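Local coordinates for thioesterase domain-containing protein (Chromobacterium violaceum, PDB 4RMM), which probably hydrolyses acyl-CoA thioesters as a hot-dog thioesterase, although its physiological substrate is unknown, at residues 69-74 and 88-93; 76-81 and 118-123; 126-129 and 134-137. One frame throughout, in Å; residues are numbered along the deposited sequence.

Contact 1: 69-74 and 88-93; sequences FMESAA and PKIVDF
The Phe93 ring carries Glu71 on one face and Met70 at its edge. CB of Glu71 stands 4.0 Å from the centroid of the Phe93 ring, 17° off its normal and offset toward the rim, a CH-pi contact. Near the ring plane, CB of Met70, a selenomethionine, meets CZ of Phe93 at 3.9 Å. This is the hot-dog fold: the long helix 67-80 is the sausage, and strand 89-97 belongs to the sheet that wraps it. The short helical segment and strand 89-93 approach to 10.5 Å between axes and run at 140° to each other, a gap spanned by the side chains.

The helix backbone shares in the aromatic contact, with N of Glu71 lying 3.6 Å from CE1 of Phe93. Because CG of Phe93 is anti to its backbone N (chi1 167°), the ring reaches inward from the strand to the turn holding Met70 and Glu71. Ala138 of strand 136-143 also packs on Phe93. Beyond CB, Glu71 extends away from the helix and crosses Ile90 at about a right angle. The selenium end of Met70 turns instead toward Ala126 and Ala138.

The carboxylate of Glu71 is buried, with both oxygens satisfied across the interface: OE2 bonds to OH of Tyr97 of the second subunit and OE1 to N of Gly67 of the same neighbouring chain. Asp92 and Phe93 pair with a strand of that chain in an antiparallel ladder, which carries the sheet across the interface. In hot-dog thioesterases the active sites lie at such dimer interfaces, so this buried acid is probably close to the site. Alongside its polar bonds, OE2 of Glu71 touches the end of the isoleucine side chain, 3.6 Å from CD1 of Ile90.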
loop_
_atom_site.group_PDB
_atom_site.type_symbol
_atom_site.label_atom_id
_atom_site.label_comp_id
_atom_site.label_asym_id
_atom_site.label_seq_id
_atom_site.Cartn_x
_atom_site.Cartn_y
_atom_site.Cartn_z
ATOM N N PHE A 69 1.334 3.370 2.783
ATOM C CA PHE A 69 1.401 4.307 3.909
ATOM C C PHE A 69 0.131 4.266 4.738
ATOM O O PHE A 69 0.176 4.068 5.942
ATOM C CB PHE A 69 1.616 5.723 3.367
ATOM C CG PHE A 69 1.320 6.810 4.358
ATOM C CD1 PHE A 69 2.114 6.978 5.489
ATOM C CD2 PHE A 69 0.258 7.690 4.140
ATOM C CE1 PHE A 69 1.861 8.014 6.397
ATOM C CE2 PHE A 69 -0.006 8.728 5.034
ATOM C CZ PHE A 69 0.801 8.893 6.171
HETATM N N MSE A 70 -0.993 4.465 4.058
HETATM C CA MSE A 70 -2.325 4.465 4.656
HETATM C C MSE A 70 -2.597 3.154 5.397
HETATM O O MSE A 70 -3.019 3.143 6.554
HETATM C CB MSE A 70 -3.343 4.675 3.540
HETATM C CG MSE A 70 -3.155 5.990 2.801
HETATM SE SE MSE A 70 -3.561 7.516 3.949
HETATM C CE MSE A 70 -5.428 7.681 3.463
ATOM N N GLU A 71 -2.364 2.042 4.713
ATOM C CA GLU A 71 -2.560 0.729 5.318
ATOM C C GLU A 71 -1.721 0.518 6.597
ATOM O O GLU A 71 -2.238 0.040 7.596
ATOM C CB GLU A 71 -2.244 -0.355 4.277
ATOM C CG GLU A 71 -2.386 -1.764 4.791
ATOM C CD GLU A 71 -2.153 -2.809 3.696
ATOM O OE1 GLU A 71 -1.070 -2.829 3.099
ATOM O OE2 GLU A 71 -3.069 -3.601 3.440
ATOM N N SER A 72 -0.436 0.869 6.573
ATOM C CA SER A 72 0.409 0.703 7.761
ATOM C C SER A 72 0.007 1.676 8.879
ATOM O O SER A 72 0.086 1.325 10.063
ATOM C CB SER A 72 1.883 0.957 7.440
ATOM O OG SER A 72 2.149 0.860 6.065
ATOM N N ALA A 73 -0.380 2.903 8.513
ATOM C CA ALA A 73 -0.808 3.886 9.511
ATOM C C ALA A 73 -1.978 3.305 10.287
ATOM O O ALA A 73 -2.005 3.348 11.509
ATOM C CB ALA A 73 -1.239 5.210 8.833
ATOM N N ALA A 74 -2.951 2.759 9.564
ATOM C CA ALA A 74 -4.138 2.179 10.192
ATOM C C ALA A 74 -3.735 1.012 11.109
ATOM O O ALA A 74 -4.315 0.815 12.168
ATOM C CB ALA A 74 -5.105 1.697 9.115
ATOM N N PRO A 88 -2.319 -7.119 15.049
ATOM C CA PRO A 88 -3.660 -7.501 14.586
ATOM C C PRO A 88 -3.591 -7.959 13.135
ATOM O O PRO A 88 -2.639 -7.640 12.428
ATOM C CB PRO A 88 -4.466 -6.217 14.755
ATOM C CG PRO A 88 -3.434 -5.148 14.559
ATOM C CD PRO A 88 -2.263 -5.680 15.357
ATOM N N LYS A 89 -4.590 -8.719 12.699
ATOM C CA LYS A 89 -4.614 -9.218 11.333
ATOM C C LYS A 89 -5.614 -8.455 10.481
ATOM O O LYS A 89 -6.798 -8.337 10.826
ATOM C CB LYS A 89 -4.955 -10.713 11.317
ATOM C CG LYS A 89 -4.013 -11.579 12.150
ATOM C CD LYS A 89 -4.510 -13.018 12.217
ATOM C CE LYS A 89 -3.774 -13.828 13.282
ATOM N NZ LYS A 89 -4.407 -15.172 13.491
ATOM N N ILE A 90 -5.129 -7.951 9.354
ATOM C CA ILE A 90 -5.962 -7.201 8.440
ATOM C C ILE A 90 -6.796 -8.139 7.591
ATOM O O ILE A 90 -6.321 -9.198 7.168
ATOM C CB ILE A 90 -5.106 -6.289 7.534
ATOM C CG1 ILE A 90 -6.006 -5.494 6.590
ATOM C CG2 ILE A 90 -4.053 -7.131 6.784
ATOM C CD1 ILE A 90 -5.385 -4.190 6.122
ATOM N N VAL A 91 -8.051 -7.751 7.362
ATOM C CA VAL A 91 -8.975 -8.541 6.577
ATOM C C VAL A 91 -9.122 -7.901 5.208
ATOM O O VAL A 91 -9.001 -8.583 4.171
ATOM C CB VAL A 91 -10.341 -8.652 7.298
ATOM C CG1 VAL A 91 -11.403 -9.183 6.350
ATOM C CG2 VAL A 91 -10.201 -9.582 8.491
ATOM N N ASP A 92 -9.374 -6.593 5.192
ATOM C CA ASP A 92 -9.499 -5.857 3.941
ATOM C C ASP A 92 -9.104 -4.395 4.103
ATOM O O ASP A 92 -8.997 -3.888 5.207
ATOM C CB ASP A 92 -10.917 -5.970 3.338
ATOM C CG ASP A 92 -11.983 -5.403 4.230
ATOM O OD1 ASP A 92 -11.819 -4.268 4.723
ATOM O OD2 ASP A 92 -13.005 -6.088 4.422
ATOM N N PHE A 93 -8.892 -3.730 2.979
ATOM C CA PHE A 93 -8.455 -2.341 2.955
ATOM C C PHE A 93 -8.897 -1.673 1.668
ATOM O O PHE A 93 -8.627 -2.193 0.583
ATOM C CB PHE A 93 -6.933 -2.305 3.037
ATOM C CG PHE A 93 -6.340 -0.979 2.718
ATOM C CD1 PHE A 93 -6.230 0.021 3.713
ATOM C CD2 PHE A 93 -5.839 -0.726 1.457
ATOM C CE1 PHE A 93 -5.619 1.236 3.428
ATOM C CE2 PHE A 93 -5.220 0.496 1.165
ATOM C CZ PHE A 93 -5.108 1.478 2.148
#

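Contact 2: 76-81 and 118-123; sequences IHLMWN and RVAHVL
Leu78 and Val122 mark the closest backbone approach, their CA atoms 8.0 Å apart, with helix 67-80 in its last turns above strand 119-127. Here the helical sausage of the hot-dog fold rests on a central strand of its sheet. The helix is ending: N of Asn81 still bonds to O of His77 at 3.0 Å, whereas the bond from N of Trp80 to O of Ile76 is weak. The strand is regular and bonded on both sides, Ala120 and Val122 to Phe142 and Ala140 of strand 136-143, and His121 to Thr113 and Lys114 of strand 106-115.

Strand alternation brings Ala120 and Val122 to the face under the helix, while His121 points away and meets the ring of His141 edge-to-face. Leu78 descends onto the two inward residues. Its two methyls straddle the alanine: CD1 and CD2 of Leu78 are each 4.1 Å from CB of Ala120. A chi1 of -126°, midway between staggered positions, helps set the fork over this small side chain. The contact is wholly apolar and buried, and Ile112 and Phe142 from the flanking strands also pack against Leu78.

Next to it, His77 faces the sheet without closely touching the strand, packing instead on Cys110 and Ile112. At the end of the helix, ND2 of Asn81 bonds to OE1 of Glu41. Toward Val122, the leucine uses its branch point, with CG of Leu78 at 4.2 Å from CG2 of Val122.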
loop_
_atom_site.group_PDB
_atom_site.type_symbol
_atom_site.label_atom_id
_atom_site.label_comp_id
_atom_site.label_asym_id
_atom_site.label_seq_id
_atom_site.Cartn_x
_atom_site.Cartn_y
_atom_site.Cartn_z
ATOM N N ILE A 76 -0.647 0.562 12.581
ATOM C CA ILE A 76 0.069 1.171 13.698
ATOM C C ILE A 76 -0.888 1.839 14.683
ATOM O O ILE A 76 -0.745 1.697 15.895
ATOM C CB ILE A 76 1.098 2.200 13.181
ATOM C CG1 ILE A 76 2.225 1.456 12.457
ATOM C CG2 ILE A 76 1.647 3.028 14.336
ATOM C CD1 ILE A 76 3.143 2.339 11.625
ATOM N N HIS A 77 -1.877 2.553 14.161
ATOM C CA HIS A 77 -2.850 3.235 15.016
ATOM C C HIS A 77 -3.533 2.238 15.940
ATOM O O HIS A 77 -3.757 2.509 17.124
ATOM C CB HIS A 77 -3.914 3.913 14.153
ATOM C CG HIS A 77 -4.961 4.639 14.933
ATOM N ND1 HIS A 77 -4.773 5.919 15.413
ATOM C CD2 HIS A 77 -6.225 4.291 15.279
ATOM C CE1 HIS A 77 -5.873 6.325 16.010
ATOM N NE2 HIS A 77 -6.774 5.356 15.944
ATOM N N LEU A 78 -3.869 1.080 15.380
ATOM C CA LEU A 78 -4.551 0.025 16.121
ATOM C C LEU A 78 -3.715 -0.536 17.255
ATOM O O LEU A 78 -4.202 -0.674 18.376
ATOM C CB LEU A 78 -4.943 -1.118 15.185
ATOM C CG LEU A 78 -6.417 -1.526 15.197
ATOM C CD1 LEU A 78 -6.595 -2.766 14.347
ATOM C CD2 LEU A 78 -6.880 -1.799 16.614
HETATM N N MSE A 79 -2.462 -0.875 16.969
HETATM C CA MSE A 79 -1.618 -1.436 18.005
HETATM C C MSE A 79 -1.070 -0.386 18.959
HETATM O O MSE A 79 -0.512 -0.715 20.003
HETATM C CB MSE A 79 -0.494 -2.291 17.399
HETATM C CG MSE A 79 0.261 -1.715 16.230
HETATM SE SE MSE A 79 1.544 -3.034 15.559
HETATM C CE MSE A 79 0.340 -4.184 14.610
ATOM N N TRP A 80 -1.244 0.881 18.606
ATOM C CA TRP A 80 -0.796 1.966 19.466
ATOM C C TRP A 80 -1.926 2.218 20.457
ATOM O O TRP A 80 -1.696 2.579 21.608
ATOM C CB TRP A 80 -0.526 3.224 18.641
ATOM C CG TRP A 80 -0.019 4.374 19.450
ATOM C CD1 TRP A 80 -0.765 5.277 20.159
ATOM C CD2 TRP A 80 1.348 4.736 19.657
ATOM N NE1 TRP A 80 0.056 6.177 20.792
ATOM C CE2 TRP A 80 1.365 5.868 20.499
ATOM C CE3 TRP A 80 2.572 4.213 19.210
ATOM C CZ2 TRP A 80 2.549 6.489 20.908
ATOM C CZ3 TRP A 80 3.755 4.829 19.617
ATOM C CH2 TRP A 80 3.731 5.955 20.456
ATOM N N ASN A 81 -3.148 1.996 19.992
ATOM C CA ASN A 81 -4.334 2.184 20.808
ATOM C C ASN A 81 -4.797 0.890 21.472
ATOM O O ASN A 81 -5.838 0.869 22.129
ATOM C CB ASN A 81 -5.468 2.750 19.951
ATOM C CG ASN A 81 -5.238 4.199 19.551
ATOM O OD1 ASN A 81 -4.262 4.535 18.874
ATOM N ND2 ASN A 81 -6.148 5.067 19.970
ATOM N N ARG A 118 -13.843 -8.840 18.525
ATOM C CA ARG A 118 -12.824 -9.467 17.698
ATOM C C ARG A 118 -12.456 -8.722 16.444
ATOM O O ARG A 118 -11.460 -9.042 15.805
ATOM C CB ARG A 118 -13.352 -10.876 17.303
ATOM C CG ARG A 118 -13.662 -11.814 18.467
ATOM C CD ARG A 118 -12.429 -12.110 19.291
ATOM N NE ARG A 118 -11.301 -12.528 18.467
ATOM C CZ ARG A 118 -11.054 -13.782 18.097
ATOM N NH1 ARG A 118 -11.848 -14.766 18.476
ATOM N NH2 ARG A 118 -9.999 -14.049 17.348
ATOM N N VAL A 119 -13.239 -7.700 16.125
ATOM C CA VAL A 119 -13.043 -6.939 14.903
ATOM C C VAL A 119 -13.018 -5.447 15.142
ATOM O O VAL A 119 -13.891 -4.909 15.808
ATOM C CB VAL A 119 -14.217 -7.189 13.946
ATOM C CG1 VAL A 119 -13.842 -6.766 12.551
ATOM C CG2 VAL A 119 -14.645 -8.640 14.005
ATOM N N ALA A 120 -12.033 -4.776 14.561
ATOM C CA ALA A 120 -11.910 -3.336 14.688
ATOM C C ALA A 120 -11.996 -2.754 13.286
ATOM O O ALA A 120 -11.416 -3.301 12.349
ATOM C CB ALA A 120 -10.568 -2.979 15.331
ATOM N N HIS A 121 -12.745 -1.659 13.150
ATOM C CA HIS A 121 -12.933 -0.969 11.877
ATOM C C HIS A 121 -12.253 0.383 11.997
ATOM O O HIS A 121 -12.580 1.174 12.874
ATOM C CB HIS A 121 -14.427 -0.801 11.583
ATOM C CG HIS A 121 -14.724 -0.333 10.190
ATOM N ND1 HIS A 121 -15.978 -0.427 9.627
ATOM C CD2 HIS A 121 -13.933 0.236 9.251
ATOM C CE1 HIS A 121 -15.947 0.063 8.401
ATOM N NE2 HIS A 121 -14.717 0.472 8.146
ATOM N N VAL A 122 -11.298 0.632 11.107
ATOM C CA VAL A 122 -10.504 1.853 11.107
ATOM C C VAL A 122 -10.758 2.757 9.895
ATOM O O VAL A 122 -10.915 2.272 8.776
ATOM C CB VAL A 122 -8.987 1.494 11.122
ATOM C CG1 VAL A 122 -8.122 2.748 11.148
ATOM C CG2 VAL A 122 -8.680 0.609 12.309
ATOM N N LEU A 123 -10.792 4.070 10.129
ATOM C CA LEU A 123 -10.966 5.062 9.062
ATOM C C LEU A 123 -9.722 5.939 9.096
ATOM O O LEU A 123 -9.310 6.409 10.157
ATOM C CB LEU A 123 -12.222 5.909 9.286
ATOM C CG LEU A 123 -12.389 7.250 8.534
ATOM C CD1 LEU A 123 -12.746 7.036 7.061
ATOM C CD2 LEU A 123 -13.491 8.058 9.222
#

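Contact 3: 126-129 and 134-137; sequences AWQD and PVAV
The carbonyl oxygen of Ala126 is gripped by two successive amides of segment 134-137. N of Val135 reaches O of Ala126 at 2.7 Å and N of Ala136 reaches the same oxygen at 3.2 Å, the second bond being the straighter at the hydrogen (168°, against 139°). Both donors are tilted out of the carbonyl plane. In return, N of Ala126 bonds to O of Ala136 at 2.8 Å, completing an antiparallel hydrogen-bonded pair. Pro134 presses on the shared acceptor too, its CB 3.3 Å from O of Ala126.

Two residues, Val135 and Ala136, thus oppose one: a classic beta bulge, set where the hairpin of strands 119-127 and 136-143 closes at one end of the hot-dog sheet. The extra residue makes a side-chain contact of its own, CG2 of Val135 lying 3.6 Å from OE1 of Gln128, whose extended chain crosses the valine. That oxygen has its polar partner elsewhere, in the backbone N of Arg102. Beside the bulge, CB of Trp127 packs at 3.9 Å on CA of Pro134, while the indole leads away to a cation-pi contact with Arg131.

Farther out, Val135 shares backbone bonds with Leu98 and Arg99, and Leu106 packs on its side chain. The carbonyl ahead of the bulge, O of Pro134, accepts a bond from NH1 of Arg99.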
loop_
_atom_site.group_PDB
_atom_site.type_symbol
_atom_site.label_atom_id
_atom_site.label_comp_id
_atom_site.label_asym_id
_atom_site.label_seq_id
_atom_site.Cartn_x
_atom_site.Cartn_y
_atom_site.Cartn_z
ATOM N N ALA A 126 -6.429 11.390 4.863
ATOM C CA ALA A 126 -5.168 12.014 4.526
ATOM C C ALA A 126 -5.511 13.359 3.917
ATOM O O ALA A 126 -6.292 13.450 2.973
ATOM C CB ALA A 126 -4.390 11.155 3.545
ATOM N N TRP A 127 -4.953 14.416 4.481
ATOM C CA TRP A 127 -5.231 15.746 3.972
ATOM C C TRP A 127 -3.986 16.591 4.085
ATOM O O TRP A 127 -2.936 16.125 4.526
ATOM C CB TRP A 127 -6.386 16.382 4.752
ATOM C CG TRP A 127 -6.054 16.790 6.161
ATOM C CD1 TRP A 127 -5.859 18.068 6.618
ATOM C CD2 TRP A 127 -5.857 15.926 7.294
ATOM N NE1 TRP A 127 -5.551 18.051 7.957
ATOM C CE2 TRP A 127 -5.544 16.754 8.400
ATOM C CE3 TRP A 127 -5.912 14.537 7.483
ATOM C CZ2 TRP A 127 -5.286 16.238 9.678
ATOM C CZ3 TRP A 127 -5.655 14.022 8.756
ATOM C CH2 TRP A 127 -5.345 14.875 9.838
ATOM N N GLN A 128 -4.098 17.837 3.659
ATOM C CA GLN A 128 -2.969 18.732 3.722
ATOM C C GLN A 128 -3.406 20.068 4.293
ATOM O O GLN A 128 -3.168 20.362 5.459
ATOM C CB GLN A 128 -2.366 18.905 2.328
ATOM C CG GLN A 128 -1.896 17.596 1.729
ATOM C CD GLN A 128 -1.213 17.764 0.393
ATOM O OE1 GLN A 128 -1.847 18.128 -0.603
ATOM N NE2 GLN A 128 0.088 17.496 0.357
ATOM N N ASP A 129 -4.080 20.860 3.477
ATOM C CA ASP A 129 -4.510 22.170 3.909
ATOM C C ASP A 129 -5.882 22.134 4.564
ATOM O O ASP A 129 -6.129 22.847 5.536
ATOM C CB ASP A 129 -4.508 23.114 2.708
ATOM C CG ASP A 129 -4.348 24.558 3.104
ATOM O OD1 ASP A 129 -3.489 24.842 3.963
ATOM O OD2 ASP A 129 -5.073 25.408 2.548
ATOM N N PRO A 134 -10.074 16.264 1.888
ATOM C CA PRO A 134 -8.949 15.331 1.961
ATOM C C PRO A 134 -8.344 14.908 0.629
ATOM O O PRO A 134 -8.984 14.985 -0.415
ATOM C CB PRO A 134 -9.518 14.172 2.776
ATOM C CG PRO A 134 -10.975 14.167 2.399
ATOM C CD PRO A 134 -11.334 15.637 2.342
ATOM N N VAL A 135 -7.075 14.518 0.659
ATOM C CA VAL A 135 -6.404 14.067 -0.544
ATOM C C VAL A 135 -6.868 12.628 -0.826
ATOM O O VAL A 135 -7.045 12.227 -1.976
ATOM C CB VAL A 135 -4.879 14.105 -0.349
ATOM C CG1 VAL A 135 -4.196 13.250 -1.384
ATOM C CG2 VAL A 135 -4.394 15.553 -0.461
ATOM N N ALA A 136 -7.099 11.883 0.249
ATOM C CA ALA A 136 -7.545 10.497 0.171
ATOM C C ALA A 136 -8.138 10.029 1.503
ATOM O O ALA A 136 -7.760 10.510 2.577
ATOM C CB ALA A 136 -6.371 9.599 -0.216
ATOM N N VAL A 137 -9.099 9.120 1.428
ATOM C CA VAL A 137 -9.697 8.552 2.639
ATOM C C VAL A 137 -9.638 7.028 2.494
ATOM O O VAL A 137 -9.934 6.481 1.430
ATOM C CB VAL A 137 -11.167 8.996 2.836
ATOM C CG1 VAL A 137 -11.241 10.538 3.026
ATOM C CG2 VAL A 137 -11.994 8.570 1.646
#

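Overall arrangement
Contacts 1 and 2 are successive stations of helix 67-80 on one sheet, their centres about 8 Å apart. They touch directly: CB of Ala74 lies 3.8 Å from CG1 of Val122, and CG of Pro88 lies 4.0 Å from CD1 of Leu78. Contact 3 stands at the other end of strand 119-127, its centre about 18 Å from that of contact 1 and about 20 Å from that of contact 2. Met70 bridges the first gap, its CE 3.6 Å from CB of Ala126. Contact 1 alone among the three meets the second subunit, so it lies nearest the interface where the active site of this family is expected.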